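Local structure of putative tetR-family transcriptional regulatory protein (2DG8) at residues A16-L21 and R33-R38; L56-F61 and P118-L123; R145-L150 and E172-I177. The protein probably binds operator DNA as a dimeric TetR-family transcriptional regulator, through an N-terminal helix-turn-helix domain carried on a helical C-terminal domain. All coordinates share one frame; numbering follows the deposited sequence.

In the fold
From the N terminus, contact 1 comes first: after helix 10-25 the chain turns back and helix 32-39 packs on it, the segments being 11 residues apart inside the DNA-binding domain. Contact 2 opens where helix 53-77 leaves that domain and closes 56 residues later at the start of helix 121-135, tying the two domains together. Contact 3 pairs helix 141-159 with helix 167-177 at the far end of the C-terminal domain, closing over 21 residues. The three follow in series, without nesting or crossing. Contacts 1 and 2 touch, Leu-56 packing on Thr-18 and Ile-35, whereas contact 3 lies about 37 Å from contact 1, centre to centre. Contacts 2 and 3 both reach the second subunit.

Contact 1. Residues A16-L21 and R33-R38; sequences AATLDL and RRIAQR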
ATOM      1  N   ALA A  16      -4.629   5.408  21.463  1.00 34.78           N
ATOM      2  CA  ALA A  16      -5.536   4.382  20.964  1.00 35.55           C
ATOM      3  C   ALA A  16      -6.757   5.001  20.281  1.00 35.51           C
ATOM      4  O   ALA A  16      -7.161   4.561  19.207  1.00 36.40           O
ATOM      5  CB  ALA A  16      -5.980   3.477  22.111  1.00 36.49           C
ATOM      6  N   ALA A  17      -7.338   6.019  20.910  1.00 35.71           N
ATOM      7  CA  ALA A  17      -8.516   6.693  20.369  1.00 34.37           C
ATOM      8  C   ALA A  17      -8.178   7.357  19.037  1.00 34.75           C
ATOM      9  O   ALA A  17      -9.019   7.440  18.131  1.00 35.41           O
ATOM     10  CB  ALA A  17      -9.018   7.733  21.366  1.00 37.07           C
ATOM     11  N   THR A  18      -6.941   7.834  18.924  1.00 31.33           N
ATOM     12  CA  THR A  18      -6.479   8.471  17.699  1.00 30.20           C
ATOM     13  C   THR A  18      -6.452   7.429  16.571  1.00 27.88           C
ATOM     14  O   THR A  18      -6.856   7.701  15.441  1.00 23.77           O
ATOM     15  CB  THR A  18      -5.062   9.056  17.880  1.00 33.43           C
ATOM     16  OG1 THR A  18      -5.047   9.935  19.013  1.00 35.81           O
ATOM     17  CG2 THR A  18      -4.644   9.844  16.636  1.00 35.59           C
ATOM     18  N   LEU A  19      -5.974   6.236  16.902  1.00 28.40           N
ATOM     19  CA  LEU A  19      -5.891   5.123  15.956  1.00 32.07           C
ATOM     20  C   LEU A  19      -7.304   4.691  15.559  1.00 31.96           C
ATOM     21  O   LEU A  19      -7.581   4.495  14.381  1.00 31.72           O
ATOM     22  CB  LEU A  19      -5.127   3.957  16.601  1.00 33.32           C
ATOM     23  CG  LEU A  19      -3.736   3.572  16.071  1.00 34.24           C
ATOM     24  CD1 LEU A  19      -3.089   4.684  15.258  1.00 28.66           C
ATOM     25  CD2 LEU A  19      -2.878   3.179  17.258  1.00 36.41           C
ATOM     26  N   ASP A  20      -8.190   4.547  16.544  1.00 32.49           N
ATOM     27  CA  ASP A  20      -9.580   4.179  16.285  1.00 33.83           C
ATOM     28  C   ASP A  20     -10.171   5.195  15.301  1.00 35.01           C
ATOM     29  O   ASP A  20     -10.766   4.824  14.290  1.00 36.45           O
ATOM     30  CB  ASP A  20     -10.411   4.224  17.578  1.00 34.75           C
ATOM     31  CG  ASP A  20     -10.094   3.085  18.535  1.00 41.47           C
ATOM     32  OD1 ASP A  20     -10.544   3.162  19.701  1.00 43.07           O
ATOM     33  OD2 ASP A  20      -9.412   2.115  18.134  1.00 42.67           O
ATOM     34  N   LEU A  21     -10.011   6.479  15.623  1.00 34.32           N
ATOM     35  CA  LEU A  21     -10.523   7.563  14.793  1.00 34.06           C
ATOM     36  C   LEU A  21     -10.018   7.480  13.352  1.00 33.80           C
ATOM     37  O   LEU A  21     -10.809   7.520  12.414  1.00 33.56           O
ATOM     38  CB  LEU A  21     -10.140   8.916  15.416  1.00 34.24           C
ATOM     39  CG  LEU A  21     -10.619  10.229  14.777  1.00 36.25           C
ATOM     40  CD1 LEU A  21      -9.881  10.481  13.469  1.00 39.94           C
ATOM     41  CD2 LEU A  21     -12.128  10.165  14.545  1.00 37.48           C
ATOM     42  N   ARG A  33     -10.700  17.574  19.605  1.00 42.09           N
ATOM     43  CA  ARG A  33     -12.012  17.366  20.209  1.00 41.77           C
ATOM     44  C   ARG A  33     -12.565  15.959  19.999  1.00 41.53           C
ATOM     45  O   ARG A  33     -13.025  15.319  20.948  1.00 40.93           O
ATOM     46  CB  ARG A  33     -13.009  18.397  19.675  1.00 45.65           C
ATOM     47  CG  ARG A  33     -13.160  19.634  20.560  1.00 50.58           C
ATOM     48  CD  ARG A  33     -12.961  20.924  19.777  1.00 56.45           C
ATOM     49  NE  ARG A  33     -13.736  20.941  18.536  1.00 61.60           N
ATOM     50  CZ  ARG A  33     -13.807  21.984  17.713  1.00 63.40           C
ATOM     51  NH1 ARG A  33     -13.152  23.103  17.999  1.00 64.54           N
ATOM     52  NH2 ARG A  33     -14.528  21.907  16.601  1.00 64.80           N
ATOM     53  N   ARG A  34     -12.517  15.473  18.761  1.00 40.64           N
ATOM     54  CA  ARG A  34     -13.031  14.145  18.453  1.00 40.64           C
ATOM     55  C   ARG A  34     -12.286  13.054  19.215  1.00 42.15           C
ATOM     56  O   ARG A  34     -12.889  12.090  19.697  1.00 42.92           O
ATOM     57  CB  ARG A  34     -12.924  13.868  16.953  1.00 42.46           C
ATOM     58  CG  ARG A  34     -13.684  14.836  16.066  1.00 44.28           C
ATOM     59  CD  ARG A  34     -13.949  14.220  14.693  1.00 46.54           C
ATOM     60  NE  ARG A  34     -14.681  15.143  13.835  1.00 47.13           N
ATOM     61  CZ  ARG A  34     -14.125  16.151  13.172  1.00 49.73           C
ATOM     62  NH1 ARG A  34     -12.820  16.367  13.249  1.00 47.16           N
ATOM     63  NH2 ARG A  34     -14.887  16.971  12.458  1.00 51.42           N
ATOM     64  N   ILE A  35     -10.970  13.209  19.326  1.00 41.45           N
ATOM     65  CA  ILE A  35     -10.148  12.226  20.017  1.00 39.08           C
ATOM     66  C   ILE A  35     -10.400  12.233  21.514  1.00 40.03           C
ATOM     67  O   ILE A  35     -10.552  11.172  22.127  1.00 40.71           O
ATOM     68  CB  ILE A  35      -8.645  12.467  19.725  1.00 38.62           C
ATOM     69  CG1 ILE A  35      -8.374  12.199  18.239  1.00 37.03           C
ATOM     70  CG2 ILE A  35      -7.777  11.569  20.606  1.00 34.43           C
ATOM     71  CD1 ILE A  35      -7.014  12.648  17.765  1.00 39.99           C
ATOM     72  N   ALA A  36     -10.454  13.421  22.107  1.00 40.70           N
ATOM     73  CA  ALA A  36     -10.701  13.520  23.542  1.00 40.73           C
ATOM     74  C   ALA A  36     -11.995  12.786  23.891  1.00 40.01           C
ATOM     75  O   ALA A  36     -12.047  12.028  24.862  1.00 40.42           O
ATOM     76  CB  ALA A  36     -10.788  14.990  23.972  1.00 41.27           C
ATOM     77  N   GLN A  37     -13.034  13.006  23.093  1.00 41.46           N
ATOM     78  CA  GLN A  37     -14.318  12.345  23.321  1.00 43.32           C
ATOM     79  C   GLN A  37     -14.207  10.821  23.279  1.00 43.76           C
ATOM     80  O   GLN A  37     -14.755  10.124  24.142  1.00 42.03           O
ATOM     81  CB  GLN A  37     -15.342  12.799  22.282  1.00 46.73           C
ATOM     82  CG  GLN A  37     -16.698  12.100  22.403  1.00 49.44           C
ATOM     83  CD  GLN A  37     -17.319  12.252  23.786  1.00 51.85           C
ATOM     84  OE1 GLN A  37     -17.343  13.347  24.350  1.00 54.13           O
ATOM     85  NE2 GLN A  37     -17.838  11.155  24.329  1.00 52.60           N
ATOM     86  N   ARG A  38     -13.504  10.301  22.273  1.00 42.58           N
ATOM     87  CA  ARG A  38     -13.339   8.856  22.142  1.00 42.38           C
ATOM     88  C   ARG A  38     -12.492   8.282  23.282  1.00 43.10           C
ATOM     89  O   ARG A  38     -12.737   7.176  23.757  1.00 43.32           O
ATOM     90  CB  ARG A  38     -12.676   8.514  20.805  1.00 41.49           C
ATOM     91  CG  ARG A  38     -13.548   8.706  19.585  1.00 41.44           C
ATOM     92  CD  ARG A  38     -12.723   8.499  18.323  1.00 41.60           C
ATOM     93  NE  ARG A  38     -13.544   8.451  17.115  1.00 44.36           N
ATOM     94  CZ  ARG A  38     -13.929   7.328  16.515  1.00 43.23           C
ATOM     95  NH1 ARG A  38     -13.565   6.151  17.010  1.00 41.36           N
ATOM     96  NH2 ARG A  38     -14.674   7.383  15.418  1.00 41.82           N
TER
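The Arg-38 guanidinium is laid across helix 10-25 at Leu-21 and gripped beyond it by two carboxylates, NH1 forming a salt bridge with Glu-24 and NH2 one with Glu-25. Its chain, extended from CG to NE, meets the Leu-21 side chain at about a right angle, and NE comes 3.4 Å from Leu-21 CD2. Leu-21 CA sits over the centre of one guanidinium face, 3.8 Å above the plane. Asp-20 CB lies 3.7 Å from Arg-38 NH1, while the carboxylate of Asp-20 turns to Arg-102 in a salt bridge. Without the Arg-38 guanidinium, as with an alanine here, Glu-24 and Glu-25 would probably lose this cationic partner, and Leu-21 CA its cover. Nearer the crossing, Ala-17 CB abuts Arg-38 CB at 3.8 Å. Ile-35 straddles the Thr-18 hydroxyl, with CG2 and CD1 each 3.6 Å from Thr-18 OG1, which is hydrogen-bonded to Ile-14 O. With CG1 anti to its carbonyl carbon (chi1 -66°), Ile-35 also brings CD1 to 3.8 Å from Thr-18 CG2. The short axes cross at 115°, 8.6 Å apart; the pair is the first two helices of the three-helix DNA-binding domain expected of a TetR-family regulator.

Contact 2. Residues L56-F61 and P118-L123; sequences LLREAF and PAYREL
One face of the Tyr-120 ring receives Arg-58 NH1, which lies 4.3 Å above the plane and displaced toward the rim; the Arg-58 guanidinium has Leu-123 CD2 over one face and, at its edge, Ala-119 O in plane and Glu-122 OE1 near the plane. The ring and guanidinium are inclined by 49°, and the long cation-pi approach can be at most a weak attraction. This is the junction of a TetR-type fold, where the long helix 53-77 leading out of the DNA-binding domain meets the C-terminal domain. Arg-58 is central to the contact. Its CG rests 3.7 Å from Tyr-120 CE2, and a bend at chi3 (76°) turns the guanidinium back toward the 118-123 segment. There NH2 makes a salt bridge of 3.1 Å with Glu-122 OE1, the carboxylate being steeply inclined to the guanidinium. Glu-122 also packs on Arg-162 of the second subunit, placing the bridge beside the dimer interface. Leu-113 of helix 101-116 packs against Phe-61 and Tyr-120. Leu-123 reaches the backbone of helix 53-77, its CD1 lying 4.0 Å from Phe-61 O. At the phenol end, Tyr-120 OH is lodged against Leu-57, 3.7 Å from CB and 3.8 Å from CD1.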
ATOM      1  N   LEU A  56       1.507  13.683  18.070  1.00 33.26           N
ATOM      2  CA  LEU A  56       0.390  12.782  18.352  1.00 34.69           C
ATOM      3  C   LEU A  56       0.337  11.718  17.248  1.00 34.18           C
ATOM      4  O   LEU A  56       0.324  10.518  17.527  1.00 34.04           O
ATOM      5  CB  LEU A  56      -0.916  13.600  18.394  1.00 32.51           C
ATOM      6  CG  LEU A  56      -2.257  13.072  18.927  1.00 37.89           C
ATOM      7  CD1 LEU A  56      -3.103  12.613  17.776  1.00 39.72           C
ATOM      8  CD2 LEU A  56      -2.050  11.956  19.965  1.00 34.37           C
ATOM      9  N   LEU A  57       0.330  12.160  15.993  1.00 33.89           N
ATOM     10  CA  LEU A  57       0.283  11.226  14.871  1.00 36.95           C
ATOM     11  C   LEU A  57       1.510  10.324  14.815  1.00 36.65           C
ATOM     12  O   LEU A  57       1.405   9.128  14.521  1.00 38.93           O
ATOM     13  CB  LEU A  57       0.140  11.976  13.546  1.00 36.11           C
ATOM     14  CG  LEU A  57      -1.222  12.627  13.283  1.00 36.51           C
ATOM     15  CD1 LEU A  57      -1.232  13.239  11.900  1.00 34.90           C
ATOM     16  CD2 LEU A  57      -2.328  11.588  13.407  1.00 37.21           C
ATOM     17  N   ARG A  58       2.674  10.888  15.101  1.00 37.44           N
ATOM     18  CA  ARG A  58       3.898  10.100  15.075  1.00 39.54           C
ATOM     19  C   ARG A  58       3.854   9.032  16.157  1.00 38.82           C
ATOM     20  O   ARG A  58       4.220   7.879  15.909  1.00 38.93           O
ATOM     21  CB  ARG A  58       5.125  11.000  15.263  1.00 40.75           C
ATOM     22  CG  ARG A  58       5.332  11.995  14.112  1.00 43.93           C
ATOM     23  CD  ARG A  58       6.502  12.938  14.372  1.00 48.52           C
ATOM     24  NE  ARG A  58       7.797  12.298  14.182  1.00 54.13           N
ATOM     25  CZ  ARG A  58       8.315  11.994  12.993  1.00 58.57           C
ATOM     26  NH1 ARG A  58       7.648  12.274  11.879  1.00 60.75           N
ATOM     27  NH2 ARG A  58       9.505  11.409  12.916  1.00 60.33           N
ATOM     28  N   GLU A  59       3.390   9.402  17.348  1.00 36.02           N
ATOM     29  CA  GLU A  59       3.316   8.438  18.440  1.00 37.01           C
ATOM     30  C   GLU A  59       2.206   7.416  18.220  1.00 35.75           C
ATOM     31  O   GLU A  59       2.344   6.265  18.626  1.00 37.12           O
ATOM     32  CB  GLU A  59       3.119   9.144  19.788  1.00 37.00           C
ATOM     33  CG  GLU A  59       4.256  10.083  20.162  1.00 41.26           C
ATOM     34  CD  GLU A  59       4.345  10.347  21.662  1.00 43.68           C
ATOM     35  OE1 GLU A  59       4.811  11.440  22.048  1.00 45.45           O
ATOM     36  OE2 GLU A  59       3.966   9.459  22.453  1.00 44.91           O
ATOM     37  N   ALA A  60       1.113   7.831  17.579  1.00 34.44           N
ATOM     38  CA  ALA A  60      -0.000   6.924  17.306  1.00 33.98           C
ATOM     39  C   ALA A  60       0.379   5.861  16.275  1.00 33.96           C
ATOM     40  O   ALA A  60       0.160   4.672  16.490  1.00 33.57           O
ATOM     41  CB  ALA A  60      -1.216   7.700  16.815  1.00 32.27           C
ATOM     42  N   PHE A  61       0.936   6.296  15.151  1.00 34.04           N
ATOM     43  CA  PHE A  61       1.332   5.370  14.097  1.00 33.80           C
ATOM     44  C   PHE A  61       2.544   4.550  14.513  1.00 34.11           C
ATOM     45  O   PHE A  61       2.790   3.460  13.981  1.00 33.32           O
ATOM     46  CB  PHE A  61       1.616   6.130  12.800  1.00 31.02           C
ATOM     47  CG  PHE A  61       0.372   6.458  12.004  1.00 32.92           C
ATOM     48  CD1 PHE A  61       0.077   7.769  11.655  1.00 29.90           C
ATOM     49  CD2 PHE A  61      -0.485   5.445  11.575  1.00 32.79           C
ATOM     50  CE1 PHE A  61      -1.052   8.072  10.887  1.00 33.02           C
ATOM     51  CE2 PHE A  61      -1.616   5.734  10.808  1.00 34.64           C
ATOM     52  CZ  PHE A  61      -1.902   7.053  10.460  1.00 30.02           C
ATOM     53  N   PRO A 118       7.073  13.440   3.451  1.00 46.31           N
ATOM     54  CA  PRO A 118       8.345  12.731   3.632  1.00 45.37           C
ATOM     55  C   PRO A 118       8.775  12.517   5.080  1.00 44.20           C
ATOM     56  O   PRO A 118       9.325  11.470   5.420  1.00 44.01           O
ATOM     57  CB  PRO A 118       9.331  13.601   2.856  1.00 47.00           C
ATOM     58  CG  PRO A 118       8.496  14.082   1.714  1.00 46.19           C
ATOM     59  CD  PRO A 118       7.195  14.465   2.394  1.00 45.82           C
ATOM     60  N   ALA A 119       8.533  13.503   5.935  1.00 43.62           N
ATOM     61  CA  ALA A 119       8.911  13.377   7.336  1.00 43.32           C
ATOM     62  C   ALA A 119       8.392  12.066   7.925  1.00 43.84           C
ATOM     63  O   ALA A 119       9.058  11.436   8.752  1.00 43.11           O
ATOM     64  CB  ALA A 119       8.371  14.552   8.134  1.00 44.72           C
ATOM     65  N   TYR A 120       7.207  11.644   7.491  1.00 42.12           N
ATOM     66  CA  TYR A 120       6.639  10.410   8.020  1.00 42.34           C
ATOM     67  C   TYR A 120       7.281   9.130   7.487  1.00 40.94           C
ATOM     68  O   TYR A 120       6.974   8.037   7.965  1.00 38.89           O
ATOM     69  CB  TYR A 120       5.122  10.383   7.810  1.00 42.45           C
ATOM     70  CG  TYR A 120       4.383  11.307   8.761  1.00 43.90           C
ATOM     71  CD1 TYR A 120       4.062  12.612   8.391  1.00 44.24           C
ATOM     72  CD2 TYR A 120       4.038  10.884  10.049  1.00 44.64           C
ATOM     73  CE1 TYR A 120       3.417  13.479   9.279  1.00 44.10           C
ATOM     74  CE2 TYR A 120       3.393  11.745  10.947  1.00 44.03           C
ATOM     75  CZ  TYR A 120       3.087  13.038  10.552  1.00 43.99           C
ATOM     76  OH  TYR A 120       2.452  13.891  11.423  1.00 46.96           O
ATOM     77  N   ARG A 121       8.182   9.262   6.512  1.00 39.83           N
ATOM     78  CA  ARG A 121       8.864   8.096   5.970  1.00 37.34           C
ATOM     79  C   ARG A 121       9.876   7.588   6.991  1.00 38.09           C
ATOM     80  O   ARG A 121      10.435   6.496   6.843  1.00 36.82           O
ATOM     81  CB  ARG A 121       9.531   8.437   4.639  1.00 37.70           C
ATOM     82  CG  ARG A 121       8.503   8.717   3.563  1.00 37.92           C
ATOM     83  CD  ARG A 121       9.111   9.038   2.223  1.00 38.54           C
ATOM     84  NE  ARG A 121       8.107   9.630   1.343  1.00 39.04           N
ATOM     85  CZ  ARG A 121       8.373  10.187   0.168  1.00 42.22           C
ATOM     86  NH1 ARG A 121       7.390  10.699  -0.558  1.00 43.48           N
ATOM     87  NH2 ARG A 121       9.623  10.232  -0.280  1.00 44.21           N
ATOM     88  N   GLU A 122      10.109   8.388   8.029  1.00 36.93           N
ATOM     89  CA  GLU A 122      11.002   7.984   9.114  1.00 40.85           C
ATOM     90  C   GLU A 122      10.286   6.839   9.826  1.00 40.30           C
ATOM     91  O   GLU A 122      10.912   5.909  10.337  1.00 41.08           O
ATOM     92  CB  GLU A 122      11.200   9.122  10.120  1.00 42.70           C
ATOM     93  CG  GLU A 122      12.187  10.186   9.702  1.00 48.59           C
ATOM     94  CD  GLU A 122      12.268  11.319  10.711  1.00 51.28           C
ATOM     95  OE1 GLU A 122      12.379  11.031  11.924  1.00 53.79           O
ATOM     96  OE2 GLU A 122      12.224  12.493  10.290  1.00 50.45           O
ATOM     97  N   LEU A 123       8.960   6.934   9.860  1.00 38.94           N
ATOM     98  CA  LEU A 123       8.131   5.922  10.491  1.00 40.97           C
ATOM     99  C   LEU A 123       8.155   4.637   9.674  1.00 39.93           C
ATOM    100  O   LEU A 123       8.426   3.563  10.205  1.00 38.91           O
ATOM    101  CB  LEU A 123       6.687   6.416  10.607  1.00 45.45           C
ATOM    102  CG  LEU A 123       6.152   6.715  12.009  1.00 48.19           C
ATOM    103  CD1 LEU A 123       6.128   5.427  12.820  1.00 49.59           C
ATOM    104  CD2 LEU A 123       7.017   7.771  12.683  1.00 48.53           C
TER

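Contact 3. Residues R145-L150 and E172-I177; sequences RQLDAL and EAIARI
Ile-177 pushes both of its branches against helix 141-159, and its rotamer decides which neighbour each one meets. CG1 stands anti to the backbone N (chi1 -151°), which leaves CG2 in the crowded position between the N and the carbonyl carbon. From there CG2 lodges between two leucines, 3.5 Å from Leu-147 CD1 and 3.8 Å from Leu-150 CD2. The other branch passes obliquely over Gln-146, with CG1 at 3.9 Å from Gln-146 CB and CD1 at 4.0 Å from Gln-146 NE2. Gln-146, extended beyond CG, thus meets the isoleucine with CB at its base and NE2 at its end, and it also packs on Arg-176 of the second subunit. The two helices run nearly antiparallel, at 160° with their short axes 10.1 Å apart, and belong to the C-terminal domain through which TetR-family proteins typically dimerise. Arg-176 crosses to the partner: its NH1 is hydrogen-bonded to Thr-143 OG1 and Ile-177 O of the second subunit, and its NH2 is bridged to Glu-172 of its own helix. Leu-147 and Leu-150 share one conformation, CG anti to the backbone N with chi2 near +60°, but the CB of Leu-150 is directed at the partner helix, whereas that of Leu-147 starts off to the side and its CD1 end swings nearer. Leu-150 inserts CD2 against the backbone, 3.5 Å from Ala-173 O, with the small Ala-173 CB at 3.9 Å from the same methyl. Leu-147 CD1 only grazes Ile-174 CG2; the Ile-174 side chain also packs on Val-89 and Ala-90 of helix 82-98.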
ATOM      1  N   ARG A 145      15.640  -8.636   3.043  1.00 35.66           N
ATOM      2  CA  ARG A 145      15.142  -7.397   2.464  1.00 34.93           C
ATOM      3  C   ARG A 145      14.225  -7.707   1.282  1.00 35.66           C
ATOM      4  O   ARG A 145      13.149  -7.116   1.148  1.00 34.89           O
ATOM      5  CB  ARG A 145      16.300  -6.510   2.002  1.00 34.30           C
ATOM      6  CG  ARG A 145      15.847  -5.151   1.478  1.00 36.40           C
ATOM      7  CD  ARG A 145      17.025  -4.230   1.183  1.00 36.83           C
ATOM      8  NE  ARG A 145      17.637  -3.680   2.391  1.00 39.00           N
ATOM      9  CZ  ARG A 145      17.333  -2.492   2.919  1.00 40.19           C
ATOM     10  NH1 ARG A 145      16.416  -1.716   2.350  1.00 32.71           N
ATOM     11  NH2 ARG A 145      17.961  -2.070   4.010  1.00 37.82           N
ATOM     12  N   GLN A 146      14.656  -8.627   0.419  1.00 32.50           N
ATOM     13  CA  GLN A 146      13.842  -9.016  -0.730  1.00 32.06           C
ATOM     14  C   GLN A 146      12.530  -9.640  -0.231  1.00 31.84           C
ATOM     15  O   GLN A 146      11.452  -9.380  -0.774  1.00 29.40           O
ATOM     16  CB  GLN A 146      14.597 -10.026  -1.605  1.00 30.65           C
ATOM     17  CG  GLN A 146      15.961  -9.539  -2.083  1.00 30.61           C
ATOM     18  CD  GLN A 146      16.754 -10.611  -2.821  1.00 33.64           C
ATOM     19  OE1 GLN A 146      17.986 -10.622  -2.774  1.00 37.36           O
ATOM     20  NE2 GLN A 146      16.056 -11.506  -3.517  1.00 24.59           N
ATOM     21  N   LEU A 147      12.635 -10.452   0.816  1.00 30.61           N
ATOM     22  CA  LEU A 147      11.473 -11.121   1.389  1.00 32.67           C
ATOM     23  C   LEU A 147      10.466 -10.141   1.991  1.00 31.85           C
ATOM     24  O   LEU A 147       9.254 -10.323   1.841  1.00 30.69           O
ATOM     25  CB  LEU A 147      11.922 -12.134   2.450  1.00 31.26           C
ATOM     26  CG  LEU A 147      10.830 -12.964   3.119  1.00 34.29           C
ATOM     27  CD1 LEU A 147       9.891 -13.568   2.058  1.00 33.29           C
ATOM     28  CD2 LEU A 147      11.487 -14.056   3.965  1.00 35.81           C
ATOM     29  N   ASP A 148      10.960  -9.103   2.659  1.00 30.48           N
ATOM     30  CA  ASP A 148      10.070  -8.107   3.263  1.00 29.33           C
ATOM     31  C   ASP A 148       9.243  -7.423   2.179  1.00 31.32           C
ATOM     32  O   ASP A 148       8.066  -7.127   2.384  1.00 33.85           O
ATOM     33  CB  ASP A 148      10.862  -7.042   4.032  1.00 31.09           C
ATOM     34  CG  ASP A 148       9.988  -6.267   5.025  1.00 35.30           C
ATOM     35  OD1 ASP A 148      10.273  -5.075   5.287  1.00 35.42           O
ATOM     36  OD2 ASP A 148       9.018  -6.858   5.552  1.00 32.67           O
ATOM     37  N   ALA A 149       9.854  -7.160   1.024  1.00 30.17           N
ATOM     38  CA  ALA A 149       9.127  -6.528  -0.070  1.00 30.37           C
ATOM     39  C   ALA A 149       8.090  -7.493  -0.648  1.00 31.20           C
ATOM     40  O   ALA A 149       7.022  -7.066  -1.098  1.00 30.61           O
ATOM     41  CB  ALA A 149      10.092  -6.084  -1.167  1.00 28.49           C
ATOM     42  N   LEU A 150       8.409  -8.788  -0.650  1.00 31.18           N
ATOM     43  CA  LEU A 150       7.475  -9.786  -1.173  1.00 31.79           C
ATOM     44  C   LEU A 150       6.280  -9.878  -0.234  1.00 31.36           C
ATOM     45  O   LEU A 150       5.127  -9.866  -0.674  1.00 34.33           O
ATOM     46  CB  LEU A 150       8.144 -11.167  -1.293  1.00 30.40           C
ATOM     47  CG  LEU A 150       7.255 -12.314  -1.793  1.00 30.51           C
ATOM     48  CD1 LEU A 150       6.760 -11.994  -3.205  1.00 31.12           C
ATOM     49  CD2 LEU A 150       8.034 -13.633  -1.790  1.00 30.84           C
ATOM     50  N   GLU A 172       5.038 -20.816  -2.433  1.00 30.30           N
ATOM     51  CA  GLU A 172       5.985 -20.957  -3.538  1.00 30.02           C
ATOM     52  C   GLU A 172       6.804 -19.684  -3.757  1.00 28.04           C
ATOM     53  O   GLU A 172       8.012 -19.748  -3.955  1.00 28.49           O
ATOM     54  CB  GLU A 172       5.262 -21.315  -4.845  1.00 31.68           C
ATOM     55  CG  GLU A 172       6.219 -21.758  -5.947  1.00 35.25           C
ATOM     56  CD  GLU A 172       5.521 -22.070  -7.255  1.00 38.45           C
ATOM     57  OE1 GLU A 172       5.067 -21.126  -7.938  1.00 39.01           O
ATOM     58  OE2 GLU A 172       5.417 -23.266  -7.602  1.00 42.45           O
ATOM     59  N   ALA A 173       6.147 -18.529  -3.739  1.00 28.90           N
ATOM     60  CA  ALA A 173       6.855 -17.261  -3.945  1.00 29.48           C
ATOM     61  C   ALA A 173       7.889 -17.105  -2.839  1.00 29.45           C
ATOM     62  O   ALA A 173       9.032 -16.704  -3.073  1.00 30.33           O
ATOM     63  CB  ALA A 173       5.875 -16.087  -3.918  1.00 26.60           C
ATOM     64  N   ILE A 174       7.479 -17.430  -1.622  1.00 29.50           N
ATOM     65  CA  ILE A 174       8.379 -17.336  -0.492  1.00 30.90           C
ATOM     66  C   ILE A 174       9.564 -18.277  -0.696  1.00 32.13           C
ATOM     67  O   ILE A 174      10.717 -17.870  -0.531  1.00 34.38           O
ATOM     68  CB  ILE A 174       7.626 -17.665   0.813  1.00 29.95           C
ATOM     69  CG1 ILE A 174       6.618 -16.543   1.101  1.00 28.87           C
ATOM     70  CG2 ILE A 174       8.606 -17.834   1.958  1.00 30.58           C
ATOM     71  CD1 ILE A 174       5.523 -16.901   2.083  1.00 30.05           C
ATOM     72  N   ALA A 175       9.289 -19.522  -1.079  1.00 32.49           N
ATOM     73  CA  ALA A 175      10.367 -20.483  -1.298  1.00 33.93           C
ATOM     74  C   ALA A 175      11.325 -19.963  -2.359  1.00 32.37           C
ATOM     75  O   ALA A 175      12.538 -20.046  -2.200  1.00 33.48           O
ATOM     76  CB  ALA A 175       9.802 -21.848  -1.722  1.00 35.61           C
ATOM     77  N   ARG A 176      10.779 -19.416  -3.439  1.00 32.96           N
ATOM     78  CA  ARG A 176      11.610 -18.883  -4.512  1.00 34.11           C
ATOM     79  C   ARG A 176      12.481 -17.685  -4.086  1.00 34.97           C
ATOM     80  O   ARG A 176      13.692 -17.687  -4.322  1.00 35.39           O
ATOM     81  CB  ARG A 176      10.716 -18.553  -5.723  1.00 37.16           C
ATOM     82  CG  ARG A 176      10.501 -19.790  -6.610  1.00 36.27           C
ATOM     83  CD  ARG A 176       9.147 -19.908  -7.327  1.00 36.87           C
ATOM     84  NE  ARG A 176       8.994 -19.037  -8.484  1.00 38.51           N
ATOM     85  CZ  ARG A 176       8.260 -19.332  -9.556  1.00 36.60           C
ATOM     86  NH1 ARG A 176       8.175 -18.470 -10.561  1.00 36.82           N
ATOM     87  NH2 ARG A 176       7.628 -20.493  -9.645  1.00 35.67           N
ATOM     88  N   ILE A 177      11.886 -16.687  -3.428  1.00 34.95           N
ATOM     89  CA  ILE A 177      12.634 -15.506  -2.984  1.00 36.12           C
ATOM     90  C   ILE A 177      13.726 -15.867  -1.956  1.00 38.05           C
ATOM     91  O   ILE A 177      14.772 -15.229  -1.907  1.00 36.79           O
ATOM     92  CB  ILE A 177      11.689 -14.437  -2.363  1.00 36.79           C
ATOM     93  CG1 ILE A 177      12.262 -13.033  -2.560  1.00 38.71           C
ATOM     94  CG2 ILE A 177      11.527 -14.677  -0.867  1.00 36.44           C
ATOM     95  CD1 ILE A 177      12.194 -12.526  -3.972  1.00 36.24           C
TER